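Local coordinates for protein putative TRAP PERIPLASMIC SOLUTE BINDING PROTEIN (Haemophilus influenzae, PDB 4PBQ) that binds L-gulonate and probably serves as the periplasmic solute-binding component of a TRAP transporter, at residues I27-Y32 with Y59-Y64; E45-T50 with K256-Y261; G87-L92 with L235-L240. All coordinates share one frame; numbering follows the deposited sequence.

Contact 1. Residues I27-Y32 with Y59-Y64; sequences IKLGHY and YEIRLY. With 2UF (L-gulonate), chain D.
I27 and L29 meet I61 and L63 on one face of a parallel strand pair. The I27 and I61 side chains run side by side in the same direction, with I61 CD1 3.9 Å from I27 CB, and I27 CD1 goes on to touch the Y59 ring at CD2. L29 CD1 reaches back to I61 CG2 at 3.8 Å, while L63 CD2 lies alongside L29 CB and CD1. On the other face Y64 and K28 cross obliquely: Y64 CE2 is 3.8 Å from K28 CB and also near CG and CD, and L29 O sits at the ring's edge in its plane. Y64 CG stands anti to its carbonyl carbon (chi1 -71°), which turns the ring back along the strand toward K28.

Five backbone bonds set this register. I27 N gives to E60 O at 2.8 Å, R62 N to I27 O, L29 N to R62 O, Y64 N to L29 O, and H31 N to Y64 O at 3.0 Å. The strand axes approach to 4.7 Å and diverge by 27°. Strands 25-30 and 59-64, with helix 38-54 between them in the chain, form a beta-alpha-beta unit, and L43 of that helix packs on L29.

Further out, beyond CD the K28 chain bends away, and its NZ hydrogen-bonds T83 O and forms a salt bridge with E85. H31 NE2 is hydrogen-bonded to H40 ND1, and Y59 OH to D250. Just past the strand, Y32 enters the ligand pocket, where its OH lies 2.8 Å from O3 of L-gulonate.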
loop_
_atom_site.group_PDB
_atom_site.type_symbol
_atom_site.label_atom_id
_atom_site.label_comp_id
_atom_site.label_asym_id
_atom_site.label_seq_id
_atom_site.Cartn_x
_atom_site.Cartn_y
_atom_site.Cartn_z
ATOM N N ILE A 27 11.694 3.702 19.810
ATOM C CA ILE A 27 10.617 3.211 18.960
ATOM C C ILE A 27 11.183 2.726 17.619
ATOM O O ILE A 27 11.650 3.517 16.805
ATOM C CB ILE A 27 9.610 4.331 18.770
ATOM C CG1 ILE A 27 8.902 4.583 20.106
ATOM C CG2 ILE A 27 8.600 3.989 17.704
ATOM C CD1 ILE A 27 8.011 5.775 20.092
ATOM N N LYS A 28 11.152 1.411 17.398
ATOM C CA LYS A 28 11.645 0.849 16.154
ATOM C C LYS A 28 10.495 0.970 15.169
ATOM O O LYS A 28 9.355 0.681 15.526
ATOM C CB LYS A 28 12.019 -0.630 16.287
ATOM C CG LYS A 28 13.100 -0.930 17.314
ATOM C CD LYS A 28 13.539 -2.402 17.257
ATOM C CE LYS A 28 12.394 -3.379 17.505
ATOM N NZ LYS A 28 11.801 -3.225 18.853
ATOM N N LEU A 29 10.807 1.429 13.971
ATOM C CA LEU A 29 9.794 1.651 12.923
ATOM C C LEU A 29 10.186 0.884 11.674
ATOM O O LEU A 29 11.176 1.209 10.983
ATOM C CB LEU A 29 9.667 3.147 12.625
ATOM C CG LEU A 29 8.451 3.542 11.786
ATOM C CD1 LEU A 29 8.255 5.038 11.943
ATOM C CD2 LEU A 29 8.578 3.157 10.325
ATOM N N GLY A 30 9.411 -0.152 11.360
ATOM C CA GLY A 30 9.757 -1.009 10.243
ATOM C C GLY A 30 8.824 -0.850 9.057
ATOM O O GLY A 30 7.651 -0.604 9.235
ATOM N N HIS A 31 9.377 -0.948 7.858
ATOM C CA HIS A 31 8.552 -0.957 6.654
ATOM C C HIS A 31 9.238 -1.738 5.540
ATOM O O HIS A 31 10.402 -2.143 5.666
ATOM C CB HIS A 31 8.173 0.461 6.232
ATOM C CG HIS A 31 9.309 1.284 5.740
ATOM N ND1 HIS A 31 9.649 1.379 4.408
ATOM C CD2 HIS A 31 10.170 2.089 6.410
ATOM C CE1 HIS A 31 10.668 2.210 4.279
ATOM N NE2 HIS A 31 11.002 2.646 5.480
ATOM N N TYR A 32 8.496 -1.967 4.450
ATOM C CA TYR A 32 8.975 -2.790 3.347
ATOM C C TYR A 32 9.566 -2.067 2.137
ATOM O O TYR A 32 10.161 -2.707 1.256
ATOM C CB TYR A 32 7.845 -3.707 2.860
ATOM C CG TYR A 32 6.650 -3.109 2.141
ATOM C CD1 TYR A 32 6.742 -2.698 0.817
ATOM C CD2 TYR A 32 5.398 -3.051 2.761
ATOM C CE1 TYR A 32 5.636 -2.224 0.136
ATOM C CE2 TYR A 32 4.278 -2.571 2.071
ATOM C CZ TYR A 32 4.410 -2.167 0.770
ATOM O OH TYR A 32 3.295 -1.705 0.085
ATOM N N TYR A 59 12.114 10.541 22.959
ATOM C CA TYR A 59 11.802 9.420 22.065
ATOM C C TYR A 59 12.805 9.400 20.936
ATOM O O TYR A 59 13.189 10.439 20.418
ATOM C CB TYR A 59 10.375 9.522 21.472
ATOM C CG TYR A 59 9.345 9.636 22.543
ATOM C CD1 TYR A 59 9.034 10.866 23.079
ATOM C CD2 TYR A 59 8.719 8.513 23.061
ATOM C CE1 TYR A 59 8.121 11.001 24.096
ATOM C CE2 TYR A 59 7.793 8.636 24.092
ATOM C CZ TYR A 59 7.495 9.890 24.598
ATOM O OH TYR A 59 6.577 10.021 25.624
ATOM N N GLU A 60 13.196 8.203 20.532
ATOM C CA GLU A 60 14.021 8.021 19.345
ATOM C C GLU A 60 13.255 7.142 18.392
ATOM O O GLU A 60 12.771 6.095 18.812
ATOM C CB GLU A 60 15.338 7.334 19.712
ATOM C CG GLU A 60 16.193 7.013 18.515
ATOM C CD GLU A 60 17.581 6.537 18.893
ATOM O OE1 GLU A 60 17.795 5.309 18.964
ATOM O OE2 GLU A 60 18.456 7.400 19.108
ATOM N N ILE A 61 13.099 7.591 17.147
ATOM C CA ILE A 61 12.367 6.833 16.138
ATOM C C ILE A 61 13.403 6.201 15.210
ATOM O O ILE A 61 13.969 6.889 14.351
ATOM C CB ILE A 61 11.422 7.726 15.322
ATOM C CG1 ILE A 61 10.563 8.629 16.231
ATOM C CG2 ILE A 61 10.567 6.859 14.388
ATOM C CD1 ILE A 61 9.648 7.910 17.231
ATOM N N ARG A 62 13.706 4.922 15.436
ATOM C CA ARG A 62 14.763 4.236 14.669
ATOM C C ARG A 62 14.127 3.584 13.420
ATOM O O ARG A 62 13.270 2.743 13.551
ATOM C CB ARG A 62 15.470 3.168 15.510
ATOM C CG ARG A 62 16.137 3.737 16.757
ATOM C CD ARG A 62 17.131 2.750 17.340
ATOM N NE ARG A 62 18.345 2.662 16.530
ATOM C CZ ARG A 62 19.199 1.641 16.567
ATOM N NH1 ARG A 62 20.281 1.646 15.795
ATOM N NH2 ARG A 62 18.975 0.616 17.382
ATOM N N LEU A 63 14.568 3.980 12.233
ATOM C CA LEU A 63 13.956 3.522 10.985
ATOM C C LEU A 63 14.597 2.225 10.470
ATOM O O LEU A 63 15.831 2.052 10.482
ATOM C CB LEU A 63 14.048 4.601 9.900
ATOM C CG LEU A 63 13.475 5.956 10.329
ATOM C CD1 LEU A 63 13.522 6.926 9.167
ATOM C CD2 LEU A 63 12.021 5.839 10.848
ATOM N N TYR A 64 13.746 1.323 10.005
ATOM C CA TYR A 64 14.177 0.036 9.479
ATOM C C TYR A 64 13.449 -0.237 8.161
ATOM O O TYR A 64 12.387 -0.850 8.143
ATOM C CB TYR A 64 13.861 -1.074 10.473
ATOM C CG TYR A 64 14.727 -1.056 11.723
ATOM C CD1 TYR A 64 15.966 -1.698 11.767
ATOM C CD2 TYR A 64 14.288 -0.408 12.871
ATOM C CE1 TYR A 64 16.741 -1.701 12.935
ATOM C CE2 TYR A 64 15.053 -0.404 14.035
ATOM C CZ TYR A 64 16.269 -1.046 14.061
ATOM O OH TYR A 64 17.001 -1.030 15.229
HETATM O O6A 2UF D . 3.757 -7.062 -1.108
HETATM C C6 2UF D . 3.067 -6.292 -1.790
HETATM O O6B 2UF D . 2.864 -6.393 -3.010
HETATM C C5 2UF D . 2.457 -5.077 -1.060
HETATM O O5 2UF D . 2.304 -4.027 -1.989
HETATM C C4 2UF D . 1.085 -5.435 -0.447
HETATM O O4 2UF D . 1.256 -6.417 0.589
HETATM C C3 2UF D . 0.412 -4.162 0.109
HETATM O O3 2UF D . 1.303 -3.387 0.983
HETATM C C2 2UF D . -0.868 -4.499 0.892
HETATM O O2 2UF D . -1.542 -3.263 1.030
HETATM C C1 2UF D . -1.805 -5.457 0.094
HETATM O O1 2UF D . -3.031 -5.576 0.833
#

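Contact 2. Residues E45-T50 with K256-Y261; sequences EYFKKT and KAAKLY
F47 CG stands anti to its backbone N (chi1 -169°), which puts the ring edge-on to the backbone of A257 and A258, on the side of the helix pair that faces the sheet. CD1 lies 3.8 Å from A257 CB and equally near A257 C, and A258 N is in the ring plane at the edge. CE1 continues to A258 CB at 4.1 Å. L260 CG is likewise anti to its N (chi1 -174°), and this carries CD2 to Y46 and T50. There the Y46 and L260 side chains cross at about a right angle, with Y46 CD1 3.8 Å from L260 CD2 and Y46 CB near L260 CG. The Y46 ring has E45 CB over the centre of one face.

T50 CG2 makes the shortest contact, 3.6 Å to A257 CB. T50 OG1 is also 3.8 Å from L260 CD2, but its bond is made within its own helix: it donates to Y46 O at 2.6 Å, in the carbonyl plane. The matching backbone bond, T50 N to Y46 O, is weak, in a helix that has a wider pi-type turn at 45-48.

The segments are antiparallel, their axes 7.9 Å apart at an angle of 164°. A257 lets helix 38-54 come close to helix 248-281, its CA only 4.8 Å from that of F47. Beneath them lies the sheet: L139 and L236 pack on F47, and L236 also meets Y261.

No hydrogen bond or salt bridge joins these two segments. K49 NZ pairs with E45 OE1 within its own helix, and K256 NZ makes a salt bridge to E54, further along the first helix. The contact between these segments therefore appears to rest on apolar packing, with a charged tie between the two helices at its edge.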
loop_
_atom_site.group_PDB
_atom_site.type_symbol
_atom_site.label_atom_id
_atom_site.label_comp_id
_atom_site.label_asym_id
_atom_site.label_seq_id
_atom_site.Cartn_x
_atom_site.Cartn_y
_atom_site.Cartn_z
ATOM N N GLU A 45 12.754 13.062 7.516
ATOM C CA GLU A 45 12.843 14.517 7.583
ATOM C C GLU A 45 11.754 15.141 8.447
ATOM O O GLU A 45 11.963 16.219 9.024
ATOM C CB GLU A 45 12.785 15.105 6.181
ATOM C CG GLU A 45 14.012 14.816 5.366
ATOM C CD GLU A 45 15.292 15.152 6.115
ATOM O OE1 GLU A 45 15.366 16.277 6.698
ATOM O OE2 GLU A 45 16.197 14.274 6.141
ATOM N N TYR A 46 10.591 14.489 8.506
ATOM C CA TYR A 46 9.400 15.104 9.101
ATOM C C TYR A 46 8.899 14.358 10.339
ATOM O O TYR A 46 8.614 14.979 11.354
ATOM C CB TYR A 46 8.272 15.265 8.057
ATOM C CG TYR A 46 8.758 16.013 6.849
ATOM C CD1 TYR A 46 9.162 17.332 6.953
ATOM C CD2 TYR A 46 8.868 15.386 5.616
ATOM C CE1 TYR A 46 9.655 18.005 5.860
ATOM C CE2 TYR A 46 9.359 16.058 4.521
ATOM C CZ TYR A 46 9.741 17.358 4.645
ATOM O OH TYR A 46 10.226 18.029 3.552
ATOM N N PHE A 47 8.815 13.038 10.282
ATOM C CA PHE A 47 8.277 12.294 11.408
ATOM C C PHE A 47 9.342 12.169 12.492
ATOM O O PHE A 47 9.149 12.632 13.622
ATOM C CB PHE A 47 7.779 10.907 10.976
ATOM C CG PHE A 47 6.995 10.201 12.029
ATOM C CD1 PHE A 47 5.758 10.715 12.455
ATOM C CD2 PHE A 47 7.462 9.029 12.610
ATOM C CE1 PHE A 47 5.029 10.088 13.465
ATOM C CE2 PHE A 47 6.723 8.380 13.598
ATOM C CZ PHE A 47 5.505 8.907 14.025
ATOM N N LYS A 48 10.470 11.571 12.132
ATOM C CA LYS A 48 11.566 11.324 13.071
ATOM C C LYS A 48 12.103 12.633 13.624
ATOM O O LYS A 48 12.194 12.813 14.835
ATOM C CB LYS A 48 12.690 10.579 12.353
ATOM C CG LYS A 48 13.927 10.348 13.176
ATOM C CD LYS A 48 14.943 9.548 12.364
ATOM C CE LYS A 48 16.303 9.460 13.048
ATOM N NZ LYS A 48 16.274 8.587 14.240
ATOM N N LYS A 49 12.455 13.555 12.744
ATOM C CA LYS A 49 13.027 14.807 13.223
ATOM C C LYS A 49 12.081 15.585 14.120
ATOM O O LYS A 49 12.495 16.132 15.132
ATOM C CB LYS A 49 13.490 15.687 12.062
ATOM C CG LYS A 49 14.855 15.341 11.569
ATOM C CD LYS A 49 15.363 16.348 10.537
ATOM C CE LYS A 49 16.648 15.833 9.904
ATOM N NZ LYS A 49 17.190 16.757 8.885
ATOM N N THR A 50 10.815 15.702 13.739
ATOM C CA THR A 50 9.877 16.460 14.561
ATOM C C THR A 50 9.799 15.882 15.963
ATOM O O THR A 50 9.896 16.600 16.958
ATOM C CB THR A 50 8.462 16.490 13.939
ATOM O OG1 THR A 50 8.514 17.183 12.687
ATOM C CG2 THR A 50 7.463 17.177 14.875
ATOM N N LYS A 256 1.274 15.795 15.484
ATOM C CA LYS A 256 1.807 16.900 14.669
ATOM C C LYS A 256 2.791 16.353 13.640
ATOM O O LYS A 256 2.769 16.705 12.468
ATOM C CB LYS A 256 2.518 17.923 15.577
ATOM C CG LYS A 256 3.201 19.087 14.829
ATOM C CD LYS A 256 3.982 20.027 15.794
ATOM C CE LYS A 256 4.674 21.166 15.065
ATOM N NZ LYS A 256 5.297 22.146 16.000
ATOM N N ALA A 257 3.673 15.483 14.097
ATOM C CA ALA A 257 4.679 14.904 13.221
ATOM C C ALA A 257 4.010 14.026 12.138
ATOM O O ALA A 257 4.446 13.997 10.986
ATOM C CB ALA A 257 5.669 14.123 14.039
ATOM N N ALA A 258 2.970 13.307 12.515
ATOM C CA ALA A 258 2.294 12.411 11.568
ATOM C C ALA A 258 1.562 13.229 10.515
ATOM O O ALA A 258 1.549 12.862 9.347
ATOM C CB ALA A 258 1.317 11.495 12.297
ATOM N N LYS A 259 0.945 14.330 10.933
ATOM C CA LYS A 259 0.229 15.221 10.006
ATOM C C LYS A 259 1.184 15.852 8.993
ATOM O O LYS A 259 0.894 15.856 7.787
ATOM C CB LYS A 259 -0.516 16.301 10.777
ATOM C CG LYS A 259 -1.242 17.333 9.894
ATOM C CD LYS A 259 -2.021 18.331 10.745
ATOM C CE LYS A 259 -2.848 19.282 9.884
ATOM N NZ LYS A 259 -2.010 19.996 8.879
ATOM N N LEU A 260 2.328 16.361 9.480
ATOM C CA LEU A 260 3.383 16.886 8.606
ATOM C C LEU A 260 3.934 15.789 7.685
ATOM O O LEU A 260 4.068 15.999 6.468
ATOM C CB LEU A 260 4.523 17.488 9.435
ATOM C CG LEU A 260 5.645 18.215 8.676
ATOM C CD1 LEU A 260 5.119 19.431 7.913
ATOM C CD2 LEU A 260 6.773 18.635 9.648
ATOM N N TYR A 261 4.228 14.613 8.246
ATOM C CA TYR A 261 4.642 13.462 7.439
ATOM C C TYR A 261 3.634 13.225 6.300
ATOM O O TYR A 261 4.018 13.087 5.136
ATOM C CB TYR A 261 4.777 12.203 8.294
ATOM C CG TYR A 261 4.812 10.951 7.443
ATOM C CD1 TYR A 261 6.007 10.508 6.890
ATOM C CD2 TYR A 261 3.657 10.249 7.143
ATOM C CE1 TYR A 261 6.055 9.382 6.098
ATOM C CE2 TYR A 261 3.695 9.140 6.327
ATOM C CZ TYR A 261 4.909 8.711 5.804
ATOM O OH TYR A 261 4.998 7.608 4.980
#

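Contact 3. Residues G87-L92 with L235-L240; sequences GITGLL and LLQISL. With 2UF (L-gulonate), chain D.
Q237 reaches across to T89 on the neighbouring strand with an extended side chain. Its CB lies 3.8 Å from G87 O. CG stands anti to the carbonyl carbon (chi1 -66°), starting the chain toward T89, and CD comes within 3.9 Å of T89 OG1. At the tip the amide divides its work. NE2 donates to T89 OG1 at 2.9 Å, nearly in the amide plane, and also to L235 O at 3.0 Å. OE1 accepts from a water that donates to T89 OG1 as well. T89 OG1 in turn gives its proton to G90 O, so this hydroxyl is gripped by three partners and its rotation is fixed.

The segments belong to an antiparallel strand pair within the mixed sheet. G87 and Q237 form a hydrogen-bonded pair, as do T89 and L235, with the I88-L236 pair non-hydrogen-bonded between them. L235 N meets T89 O at 2.8 Å, whereas the return bond from T89 N to L235 O is longer, 3.3 Å. The two donors to L235 O, T89 N and Q237 NE2, come from opposite faces of its carbonyl plane.

On the face of I88 and L236, I88 CG1 packs against L236 CD1, and L43 of helix 38-54 touches both residues. Beyond the strand end, L91 CD2 meets L235 CD1 at 3.7 Å, the two side chains crossing at about a right angle.

Here the chain turns into the pocket. L91 N donates to O2 of L-gulonate at an N-H...O angle of 158°. G90 CA passes 3.2 Å from the same oxygen, and G90 N is held by E72, which also binds the ligand. L92 CD2 lies against ligand O4.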
loop_
_atom_site.group_PDB
_atom_site.type_symbol
_atom_site.label_atom_id
_atom_site.label_comp_id
_atom_site.label_asym_id
_atom_site.label_seq_id
_atom_site.Cartn_x
_atom_site.Cartn_y
_atom_site.Cartn_z
ATOM N N GLY A 87 5.449 1.322 12.503
ATOM C CA GLY A 87 5.724 0.793 11.196
ATOM C C GLY A 87 4.877 1.418 10.133
ATOM O O GLY A 87 3.901 2.132 10.438
ATOM N N ILE A 88 5.258 1.146 8.892
ATOM C CA ILE A 88 4.370 1.392 7.748
ATOM C C ILE A 88 4.103 0.074 7.067
ATOM O O ILE A 88 5.024 -0.652 6.745
ATOM C CB ILE A 88 4.954 2.376 6.727
ATOM C CG1 ILE A 88 5.254 3.734 7.405
ATOM C CG2 ILE A 88 3.983 2.538 5.528
ATOM C CD1 ILE A 88 5.812 4.807 6.507
ATOM N N THR A 89 2.819 -0.220 6.887
ATOM C CA THR A 89 2.387 -1.412 6.154
ATOM C C THR A 89 1.260 -0.993 5.227
ATOM O O THR A 89 0.698 0.083 5.384
ATOM C CB THR A 89 1.873 -2.543 7.058
ATOM O OG1 THR A 89 0.606 -2.213 7.651
ATOM C CG2 THR A 89 2.861 -2.859 8.176
ATOM N N GLY A 90 0.912 -1.910 4.328
ATOM C CA GLY A 90 -0.352 -1.843 3.618
ATOM C C GLY A 90 -1.462 -2.458 4.449
ATOM O O GLY A 90 -1.463 -2.395 5.690
ATOM N N LEU A 91 -2.428 -3.079 3.771
ATOM C CA LEU A 91 -3.697 -3.385 4.421
ATOM C C LEU A 91 -3.830 -4.869 4.810
ATOM O O LEU A 91 -4.929 -5.412 4.824
ATOM C CB LEU A 91 -4.857 -3.022 3.461
ATOM C CG LEU A 91 -4.814 -1.616 2.841
ATOM C CD1 LEU A 91 -6.087 -1.297 2.046
ATOM C CD2 LEU A 91 -4.620 -0.562 3.905
ATOM N N LEU A 92 -2.722 -5.527 5.129
ATOM C CA LEU A 92 -2.750 -6.970 5.370
ATOM C C LEU A 92 -3.578 -7.361 6.596
ATOM O O LEU A 92 -4.044 -8.506 6.674
ATOM C CB LEU A 92 -1.343 -7.537 5.484
ATOM C CG LEU A 92 -0.406 -7.381 4.296
ATOM C CD1 LEU A 92 0.856 -8.129 4.568
ATOM C CD2 LEU A 92 -1.079 -7.847 2.987
ATOM N N LEU A 235 0.081 2.796 5.550
ATOM C CA LEU A 235 -0.431 3.222 6.847
ATOM C C LEU A 235 0.705 3.392 7.843
ATOM O O LEU A 235 1.426 2.444 8.124
ATOM C CB LEU A 235 -1.426 2.186 7.386
ATOM C CG LEU A 235 -2.868 2.211 6.857
ATOM C CD1 LEU A 235 -2.964 2.382 5.411
ATOM C CD2 LEU A 235 -3.542 0.890 7.329
ATOM N N LEU A 236 0.848 4.595 8.390
ATOM C CA LEU A 236 1.821 4.836 9.453
ATOM C C LEU A 236 1.145 4.554 10.765
ATOM O O LEU A 236 0.135 5.182 11.102
ATOM C CB LEU A 236 2.262 6.295 9.439
ATOM C CG LEU A 236 3.195 6.728 10.557
ATOM C CD1 LEU A 236 4.480 5.911 10.559
ATOM C CD2 LEU A 236 3.512 8.202 10.351
ATOM N N GLN A 237 1.717 3.618 11.512
ATOM C CA GLN A 237 1.071 3.040 12.670
ATOM C C GLN A 237 2.013 2.992 13.866
ATOM O O GLN A 237 3.212 2.891 13.688
ATOM C CB GLN A 237 0.673 1.596 12.351
ATOM C CG GLN A 237 -0.387 1.465 11.282
ATOM C CD GLN A 237 -0.353 0.097 10.616
ATOM O OE1 GLN A 237 -1.018 -0.849 11.061
ATOM N NE2 GLN A 237 0.478 -0.027 9.594
ATOM N N ILE A 238 1.442 3.021 15.064
ATOM C CA ILE A 238 2.222 2.821 16.292
ATOM C C ILE A 238 1.490 1.741 17.094
ATOM O O ILE A 238 0.265 1.716 17.152
ATOM C CB ILE A 238 2.416 4.154 17.049
ATOM C CG1 ILE A 238 3.315 3.998 18.276
ATOM C CG2 ILE A 238 1.135 4.725 17.494
ATOM C CD1 ILE A 238 4.120 5.307 18.545
ATOM N N SER A 239 2.240 0.807 17.658
ATOM C CA SER A 239 1.647 -0.176 18.537
ATOM C C SER A 239 0.870 0.488 19.663
ATOM O O SER A 239 1.334 1.448 20.294
ATOM C CB SER A 239 2.734 -1.049 19.154
ATOM O OG SER A 239 2.196 -1.930 20.122
ATOM N N LEU A 240 -0.312 -0.022 19.946
ATOM C CA LEU A 240 -1.122 0.534 21.025
ATOM C C LEU A 240 -0.435 0.363 22.382
ATOM O O LEU A 240 -0.577 1.202 23.267
ATOM C CB LEU A 240 -2.501 -0.119 21.030
ATOM C CG LEU A 240 -3.598 0.613 21.809
ATOM C CD1 LEU A 240 -3.864 2.000 21.229
ATOM C CD2 LEU A 240 -4.844 -0.224 21.795
HETATM O O6A 2UF D . 3.757 -7.062 -1.108
HETATM C C6 2UF D . 3.067 -6.292 -1.790
HETATM O O6B 2UF D . 2.864 -6.393 -3.010
HETATM C C5 2UF D . 2.457 -5.077 -1.060
HETATM O O5 2UF D . 2.304 -4.027 -1.989
HETATM C C4 2UF D . 1.085 -5.435 -0.447
HETATM O O4 2UF D . 1.256 -6.417 0.589
HETATM C C3 2UF D . 0.412 -4.162 0.109
HETATM O O3 2UF D . 1.303 -3.387 0.983
HETATM C C2 2UF D . -0.868 -4.499 0.892
HETATM O O2 2UF D . -1.542 -3.263 1.030
HETATM C C1 2UF D . -1.805 -5.457 0.094
HETATM O O1 2UF D . -3.031 -5.576 0.833
HETATM O O HOH W 1 -1.278 -3.211 9.792
#

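Contacts 1 and 3 belong to one sheet, where strands 25-30 and 86-89 are neighbours: I88 N lies 3.0 Å from G30 O, a probable hydrogen bond. Their centres are about 12 Å apart, and both deliver pocket residues to L-gulonate, Y32 from contact 1 and G90, L91 and L92 from contact 3. Contact 2 packs against this sheet. F47 touches it at both contacts, CE2 lying 4.0 Å from L29 CD1 and CE1 3.9 Å from L236 CD2, while K48 NZ is 2.9 Å from I61 O. Contact 2 stands back from the pocket, the Y261 side chain being about 12 Å from the ligand.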